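Long-range contacts in peptidase M16 inactive domain family protein (Pseudomonas fluorescens, PDB 3GWB), which is assigned to the M16 metallopeptidase family, but lacks its zinc-binding motif and so probably has no peptidase activity of its own: residues 56-64 with 86-96; 337-347 with 395-405. All blocks are in the same frame, centred on the assembly; numbering follows the deposited sequence.

Contact 1: 56-64 with 86-96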
# COMPACT_ATOMS: atom_id res chain seq x y z
N ALA A 56 10.98 -16.43 -9.60
CA ALA A 56 10.00 -15.75 -10.43
C ALA A 56 9.68 -14.37 -9.88
O ALA A 56 9.66 -13.38 -10.62
CB ALA A 56 8.71 -16.58 -10.52
N LEU A 57 9.46 -14.29 -8.58
CA LEU A 57 9.12 -13.01 -7.99
C LEU A 57 10.31 -12.06 -8.06
O LEU A 57 10.16 -10.86 -8.32
CB LEU A 57 8.67 -13.22 -6.55
CG LEU A 57 7.71 -12.16 -6.01
CD1 LEU A 57 6.57 -12.84 -5.25
CD2 LEU A 57 8.47 -11.18 -5.13
N LEU A 58 11.51 -12.59 -7.84
CA LEU A 58 12.71 -11.77 -7.88
C LEU A 58 12.96 -11.22 -9.28
O LEU A 58 13.32 -10.06 -9.45
CB LEU A 58 13.90 -12.59 -7.40
CG LEU A 58 15.21 -11.86 -7.07
CD1 LEU A 58 14.94 -10.65 -6.18
CD2 LEU A 58 16.15 -12.85 -6.37
N THR A 59 12.76 -12.05 -10.29
CA THR A 59 12.97 -11.61 -11.66
C THR A 59 11.99 -10.49 -11.98
O THR A 59 12.37 -9.46 -12.55
CB THR A 59 12.77 -12.77 -12.68
OG1 THR A 59 13.66 -13.85 -12.38
CG2 THR A 59 13.06 -12.29 -14.11
N ASN A 60 10.73 -10.68 -11.61
CA ASN A 60 9.72 -9.67 -11.89
C ASN A 60 9.98 -8.35 -11.17
O ASN A 60 9.68 -7.28 -11.70
CB ASN A 60 8.33 -10.20 -11.50
CG ASN A 60 7.23 -9.21 -11.83
OD1 ASN A 60 6.84 -8.40 -10.99
ND2 ASN A 60 6.73 -9.27 -13.05
N ALA A 61 10.56 -8.42 -9.98
CA ALA A 61 10.86 -7.23 -9.21
C ALA A 61 12.07 -6.49 -9.76
O ALA A 61 12.18 -5.27 -9.61
CB ALA A 61 11.13 -7.61 -7.75
N MSE A 62 12.97 -7.22 -10.42
CA MSE A 62 14.19 -6.62 -10.97
C MSE A 62 14.05 -5.98 -12.36
O MSE A 62 14.98 -5.33 -12.83
CB MSE A 62 15.30 -7.67 -11.00
CG MSE A 62 15.80 -8.13 -9.62
SE MSE A 62 16.95 -6.95 -8.87
CE MSE A 62 18.32 -7.07 -10.05
N LEU A 63 12.90 -6.16 -13.00
CA LEU A 63 12.69 -5.62 -14.34
C LEU A 63 13.02 -4.15 -14.48
O LEU A 63 13.83 -3.76 -15.32
CB LEU A 63 11.24 -5.86 -14.79
CG LEU A 63 10.76 -7.32 -14.86
CD1 LEU A 63 9.31 -7.35 -15.32
CD2 LEU A 63 11.63 -8.12 -15.82
N ASN A 64 12.40 -3.31 -13.64
CA ASN A 64 12.64 -1.88 -13.73
C ASN A 64 13.77 -1.36 -12.85
O ASN A 64 13.80 -0.18 -12.51
CB ASN A 64 11.35 -1.11 -13.40
CG ASN A 64 11.03 -1.12 -11.93
OD1 ASN A 64 11.37 -2.06 -11.22
ND2 ASN A 64 10.36 -0.07 -11.46
N PHE A 86 4.47 2.85 -14.26
CA PHE A 86 4.87 1.46 -14.49
C PHE A 86 4.35 0.62 -13.34
O PHE A 86 4.37 1.05 -12.19
CB PHE A 86 6.41 1.36 -14.56
CG PHE A 86 6.92 -0.06 -14.66
CD1 PHE A 86 6.83 -0.77 -15.86
CD2 PHE A 86 7.49 -0.68 -13.55
CE1 PHE A 86 7.28 -2.09 -15.95
CE2 PHE A 86 7.94 -2.00 -13.63
CZ PHE A 86 7.84 -2.71 -14.83
N GLY A 87 3.87 -0.58 -13.66
CA GLY A 87 3.37 -1.47 -12.63
C GLY A 87 3.90 -2.88 -12.84
O GLY A 87 4.19 -3.28 -13.97
N ASN A 88 4.06 -3.63 -11.75
CA ASN A 88 4.55 -5.01 -11.86
C ASN A 88 4.12 -5.83 -10.65
O ASN A 88 3.80 -5.29 -9.59
CB ASN A 88 6.08 -5.03 -11.99
CG ASN A 88 6.80 -4.72 -10.69
OD1 ASN A 88 7.21 -5.63 -9.96
ND2 ASN A 88 6.94 -3.44 -10.37
N GLY A 89 4.09 -7.14 -10.83
CA GLY A 89 3.70 -8.03 -9.75
C GLY A 89 3.80 -9.47 -10.20
O GLY A 89 3.56 -9.77 -11.37
N ALA A 90 4.18 -10.35 -9.29
CA ALA A 90 4.31 -11.77 -9.58
C ALA A 90 3.45 -12.53 -8.58
O ALA A 90 3.38 -12.17 -7.40
CB ALA A 90 5.77 -12.21 -9.49
N TYR A 91 2.79 -13.58 -9.05
CA TYR A 91 1.90 -14.38 -8.22
C TYR A 91 2.19 -15.86 -8.38
O TYR A 91 3.32 -16.24 -8.67
CB TYR A 91 0.46 -14.06 -8.61
CG TYR A 91 0.23 -12.56 -8.66
CD1 TYR A 91 0.15 -11.82 -7.48
CD2 TYR A 91 0.20 -11.88 -9.87
CE1 TYR A 91 0.05 -10.43 -7.51
CE2 TYR A 91 0.09 -10.49 -9.92
CZ TYR A 91 0.02 -9.77 -8.73
OH TYR A 91 -0.07 -8.40 -8.75
N LYS A 92 1.18 -16.70 -8.20
CA LYS A 92 1.33 -18.14 -8.31
C LYS A 92 1.43 -18.61 -9.76
O LYS A 92 2.38 -19.30 -10.13
CB LYS A 92 0.16 -18.87 -7.64
CG LYS A 92 0.06 -18.68 -6.14
CD LYS A 92 1.10 -19.48 -5.42
CE LYS A 92 0.83 -19.51 -3.92
NZ LYS A 92 1.77 -20.44 -3.24
N ASP A 93 0.46 -18.24 -10.59
CA ASP A 93 0.51 -18.68 -11.98
C ASP A 93 0.79 -17.60 -13.02
O ASP A 93 0.91 -17.91 -14.20
CB ASP A 93 -0.77 -19.48 -12.34
CG ASP A 93 -2.05 -18.70 -12.11
OD1 ASP A 93 -1.99 -17.61 -11.49
OD2 ASP A 93 -3.12 -19.18 -12.54
N MSE A 94 0.92 -16.35 -12.60
CA MSE A 94 1.22 -15.28 -13.55
C MSE A 94 2.13 -14.22 -12.96
O MSE A 94 2.33 -14.15 -11.75
CB MSE A 94 -0.07 -14.62 -14.08
CG MSE A 94 -1.01 -14.05 -13.01
SE MSE A 94 -2.32 -12.96 -13.69
CE MSE A 94 -3.41 -14.14 -14.46
N ALA A 95 2.71 -13.42 -13.85
CA ALA A 95 3.59 -12.31 -13.48
C ALA A 95 3.16 -11.20 -14.44
O ALA A 95 2.87 -11.46 -15.61
CB ALA A 95 5.05 -12.67 -13.71
N VAL A 96 3.11 -9.97 -13.95
CA VAL A 96 2.66 -8.88 -14.78
C VAL A 96 3.59 -7.67 -14.83
O VAL A 96 4.40 -7.44 -13.93
CB VAL A 96 1.27 -8.38 -14.32
CG1 VAL A 96 0.33 -9.57 -14.12
CG2 VAL A 96 1.39 -7.60 -13.02
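Helix 56-62 packs on strand 86-90 at the edge of the six-stranded N-terminal sheet, with N60 and A90 in the middle. The two elements run antiparallel, with an angle of 173° and axes 7.5 Å apart. In active M16 peptidases the matching helix carries the zinc-binding HxxEH motif. Here L57, N60 and A61 probably stand at the motif positions. A90 CB fills the shallow gap between two turns of the helix, 3.8 Å from L57 CA and 3.8 Å from N60 CB. L57 adds CG against the same methyl.

N60 reaches past this strand to the next one. CG lies anti to the backbone N (chi1 -177°), which carries the amide over G89. ND2 then donates to V96 O at 3.1 Å, and the bond is almost straight. V96 O also accepts from G89 N, which comes to the opposite face of its carbonyl plane. The second partner of ND2 is the hydroxyl of Y192. A leucine in place of N60 would probably leave both V96 O and the Y192 hydroxyl without this amide partner.

Further along, N64 CB comes within 3.5 Å of CE2 on the F86 ring. Helix 105-120 touches both of these side chains through V118. Helix 181-191 meets A56, T59 and L63, and helix 126-143 packs on L58.

Contact 2: 337-347 with 395-405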
# COMPACT_ATOMS: atom_id res chain seq x y z
N TYR A 337 -25.15 -23.66 4.87
CA TYR A 337 -25.24 -22.96 3.59
C TYR A 337 -25.25 -23.93 2.41
O TYR A 337 -26.06 -23.79 1.49
CB TYR A 337 -24.08 -21.98 3.42
CG TYR A 337 -24.22 -21.10 2.20
CD1 TYR A 337 -25.24 -20.16 2.11
CD2 TYR A 337 -23.33 -21.21 1.13
CE1 TYR A 337 -25.38 -19.34 0.99
CE2 TYR A 337 -23.46 -20.39 -0.01
CZ TYR A 337 -24.49 -19.46 -0.07
OH TYR A 337 -24.64 -18.65 -1.19
N LEU A 338 -24.35 -24.91 2.41
CA LEU A 338 -24.28 -25.88 1.32
C LEU A 338 -25.53 -26.75 1.30
O LEU A 338 -26.00 -27.16 0.24
CB LEU A 338 -23.05 -26.78 1.45
CG LEU A 338 -21.68 -26.15 1.23
CD1 LEU A 338 -20.61 -27.24 1.31
CD2 LEU A 338 -21.64 -25.47 -0.13
N LYS A 339 -26.06 -27.01 2.49
CA LYS A 339 -27.25 -27.83 2.65
C LYS A 339 -28.53 -27.20 2.11
O LYS A 339 -29.26 -27.82 1.34
CB LYS A 339 -27.44 -28.18 4.13
CG LYS A 339 -28.67 -29.03 4.42
CD LYS A 339 -28.81 -29.29 5.92
CE LYS A 339 -30.06 -30.08 6.24
NZ LYS A 339 -30.04 -31.43 5.60
N ASN A 340 -28.80 -25.96 2.50
CA ASN A 340 -30.03 -25.31 2.07
C ASN A 340 -29.90 -24.26 0.98
O ASN A 340 -30.89 -23.85 0.39
CB ASN A 340 -30.75 -24.70 3.27
CG ASN A 340 -31.25 -25.76 4.23
OD1 ASN A 340 -31.79 -26.77 3.80
ND2 ASN A 340 -31.07 -25.52 5.52
N GLY A 341 -28.67 -23.83 0.71
CA GLY A 341 -28.46 -22.83 -0.31
C GLY A 341 -28.84 -21.44 0.18
O GLY A 341 -29.17 -21.26 1.35
N PRO A 342 -28.78 -20.44 -0.69
CA PRO A 342 -29.12 -19.07 -0.31
C PRO A 342 -30.62 -18.81 -0.43
O PRO A 342 -31.31 -19.51 -1.17
CB PRO A 342 -28.32 -18.24 -1.30
CG PRO A 342 -28.46 -19.05 -2.55
CD PRO A 342 -28.24 -20.47 -2.06
N THR A 343 -31.12 -17.82 0.29
CA THR A 343 -32.54 -17.46 0.24
C THR A 343 -32.74 -16.51 -0.93
O THR A 343 -31.78 -15.89 -1.39
CB THR A 343 -32.98 -16.74 1.52
OG1 THR A 343 -32.22 -15.53 1.67
CG2 THR A 343 -32.76 -17.63 2.74
N GLN A 344 -33.98 -16.40 -1.42
CA GLN A 344 -34.29 -15.50 -2.54
C GLN A 344 -33.78 -14.10 -2.24
O GLN A 344 -33.21 -13.44 -3.11
CB GLN A 344 -35.80 -15.41 -2.77
CG GLN A 344 -36.32 -16.34 -3.84
CD GLN A 344 -35.54 -16.24 -5.14
OE1 GLN A 344 -35.34 -15.16 -5.69
NE2 GLN A 344 -35.10 -17.39 -5.64
N LYS A 345 -34.00 -13.64 -1.02
CA LYS A 345 -33.57 -12.31 -0.62
C LYS A 345 -32.07 -12.16 -0.84
O LYS A 345 -31.62 -11.20 -1.48
CB LYS A 345 -33.91 -12.04 0.84
CG LYS A 345 -33.41 -10.69 1.35
CD LYS A 345 -33.84 -10.42 2.79
CE LYS A 345 -33.26 -11.45 3.76
NZ LYS A 345 -31.76 -11.46 3.76
N GLU A 346 -31.29 -13.10 -0.30
CA GLU A 346 -29.84 -13.07 -0.43
C GLU A 346 -29.40 -13.05 -1.89
O GLU A 346 -28.47 -12.32 -2.25
CB GLU A 346 -29.20 -14.28 0.25
CG GLU A 346 -29.46 -14.36 1.74
CD GLU A 346 -28.79 -15.57 2.38
OE1 GLU A 346 -28.99 -16.69 1.87
OE2 GLU A 346 -28.08 -15.39 3.40
N LEU A 347 -30.06 -13.85 -2.71
CA LEU A 347 -29.72 -13.93 -4.13
C LEU A 347 -29.98 -12.60 -4.84
O LEU A 347 -29.14 -12.13 -5.61
CB LEU A 347 -30.53 -15.04 -4.80
CG LEU A 347 -30.25 -15.28 -6.29
CD1 LEU A 347 -28.97 -16.09 -6.43
CD2 LEU A 347 -31.41 -16.02 -6.92
N LEU A 395 -28.99 -16.39 -12.56
CA LEU A 395 -28.87 -17.54 -11.67
C LEU A 395 -30.03 -17.67 -10.70
O LEU A 395 -30.59 -16.67 -10.23
CB LEU A 395 -27.56 -17.45 -10.87
CG LEU A 395 -26.29 -17.62 -11.69
CD1 LEU A 395 -25.07 -17.29 -10.84
CD2 LEU A 395 -26.21 -19.05 -12.22
N THR A 396 -30.41 -18.91 -10.40
CA THR A 396 -31.49 -19.19 -9.46
C THR A 396 -30.89 -19.77 -8.18
O THR A 396 -29.75 -20.23 -8.17
CB THR A 396 -32.50 -20.20 -10.04
OG1 THR A 396 -31.82 -21.43 -10.35
CG2 THR A 396 -33.16 -19.66 -11.30
N VAL A 397 -31.67 -19.74 -7.10
CA VAL A 397 -31.21 -20.28 -5.83
C VAL A 397 -30.79 -21.74 -5.99
O VAL A 397 -29.81 -22.20 -5.39
CB VAL A 397 -32.31 -20.19 -4.76
CG1 VAL A 397 -31.90 -20.96 -3.51
CG2 VAL A 397 -32.56 -18.73 -4.41
N GLU A 398 -31.54 -22.47 -6.82
CA GLU A 398 -31.27 -23.88 -7.07
C GLU A 398 -29.94 -24.07 -7.80
O GLU A 398 -29.18 -24.97 -7.47
CB GLU A 398 -32.41 -24.50 -7.89
CG GLU A 398 -32.48 -24.01 -9.34
CD GLU A 398 -33.77 -24.42 -10.05
OE1 GLU A 398 -34.12 -25.62 -10.03
OE2 GLU A 398 -34.42 -23.53 -10.64
N GLN A 399 -29.66 -23.22 -8.79
CA GLN A 399 -28.42 -23.31 -9.55
C GLN A 399 -27.20 -22.96 -8.70
O GLN A 399 -26.15 -23.57 -8.84
CB GLN A 399 -28.47 -22.38 -10.77
CG GLN A 399 -29.56 -22.72 -11.76
CD GLN A 399 -29.64 -21.71 -12.88
OE1 GLN A 399 -29.73 -20.50 -12.64
NE2 GLN A 399 -29.62 -22.18 -14.12
N VAL A 400 -27.34 -21.96 -7.84
CA VAL A 400 -26.24 -21.57 -6.98
C VAL A 400 -25.98 -22.71 -5.98
O VAL A 400 -24.84 -23.13 -5.79
CB VAL A 400 -26.56 -20.27 -6.22
CG1 VAL A 400 -25.49 -19.99 -5.15
CG2 VAL A 400 -26.63 -19.11 -7.22
N LYS A 401 -27.04 -23.21 -5.35
CA LYS A 401 -26.88 -24.30 -4.39
C LYS A 401 -26.22 -25.52 -5.03
O LYS A 401 -25.36 -26.16 -4.43
CB LYS A 401 -28.25 -24.69 -3.81
CG LYS A 401 -28.23 -25.92 -2.92
CD LYS A 401 -29.63 -26.24 -2.41
CE LYS A 401 -29.65 -27.52 -1.58
NZ LYS A 401 -29.41 -28.74 -2.40
N ALA A 402 -26.62 -25.84 -6.26
CA ALA A 402 -26.06 -26.99 -6.95
C ALA A 402 -24.58 -26.80 -7.22
O ALA A 402 -23.77 -27.70 -6.97
CB ALA A 402 -26.79 -27.24 -8.25
N ALA A 403 -24.22 -25.63 -7.74
CA ALA A 403 -22.83 -25.32 -8.06
C ALA A 403 -21.93 -25.38 -6.84
O ALA A 403 -20.87 -26.00 -6.89
CB ALA A 403 -22.75 -23.93 -8.71
N MSE A 404 -22.34 -24.75 -5.75
CA MSE A 404 -21.53 -24.76 -4.53
C MSE A 404 -21.34 -26.18 -4.02
O MSE A 404 -20.26 -26.54 -3.55
CB MSE A 404 -22.18 -23.90 -3.45
CG MSE A 404 -22.21 -22.39 -3.76
SE MSE A 404 -20.58 -21.58 -3.85
CE MSE A 404 -20.25 -21.33 -2.16
N ASN A 405 -22.39 -27.00 -4.12
CA ASN A 405 -22.31 -28.39 -3.68
C ASN A 405 -21.48 -29.24 -4.64
O ASN A 405 -20.91 -30.26 -4.25
CB ASN A 405 -23.72 -28.99 -3.54
CG ASN A 405 -24.36 -28.68 -2.20
OD1 ASN A 405 -25.40 -28.02 -2.14
ND2 ASN A 405 -23.74 -29.16 -1.13
O HOH W 1 -34.18 -18.61 -7.49
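V397 and V400 sit against P342 and L347, making the apolar middle of the contact. The CD2 methyl of L347 lies 3.9 Å from V397 CG2. Its CD1 methyl lies 3.9 Å from V400 CG2. The ring of P342 lies alongside V397, pointing the other way, and its CG meets V400 CG1.

Toward the other end, L338 CD2 packs on M404 CB at 3.7 Å, the two side chains crossing at about a right angle. The M404 chain bends at chi2 and chi3, which brings its CE methyl to the edge of the Y337 ring, in the ring plane and near CE2. K401 CB rests 4.0 Å from G341 CA. From there K401 runs out extended to CE along the end of helix 323-340, bending only at its last bond, to NZ. Its CE comes close to K339 O, and its charge would probably be stabilised by the carbonyls at this helix end.

Segment 337-347 is a tight turn between helices 323-340 and 344-356. G341 ends the first helix with positive phi (77°), and P342 leads into the second. A CB at G341 would stand about 2.9 Å from K401 CB, so the close approach of K401 probably relies on the glycine.

Both helix starts here are closed by capping boxes. T343 N donates to E346 OE1 at 2.9 Å, and E346 N to T343 OG1. T396 N donates to a lone pair of Q399 OE1 at 2.8 Å, while the return bond to T396 OG1 is less certain. A water accepts from V397 N at 2.8 Å.

Farther out, E346 has a salt bridge to R284, and L395 O accepts from K351. Helix 266-277 backs the turn, with I275 on Y337 and P342 and L271 on L347.

Contacts 1 and 2 share no helix or strand and do not touch. Their centres are 38 Å apart, on opposite sides of the centre of the chain. Contact 1 belongs to the N-terminal half and lies nearer that centre, at 12 Å against 26 Å. It joins a helix to a sheet edge, and a clear side-chain hydrogen bond crosses it. Contact 2 is peripheral and joins helices and the turn between two of them. It buries more surface, 628 Å² against 418 Å², yet no clear direct hydrogen bond crosses it. Its polar order lies within each segment, in the two helix caps. Both contacts are only partly buried.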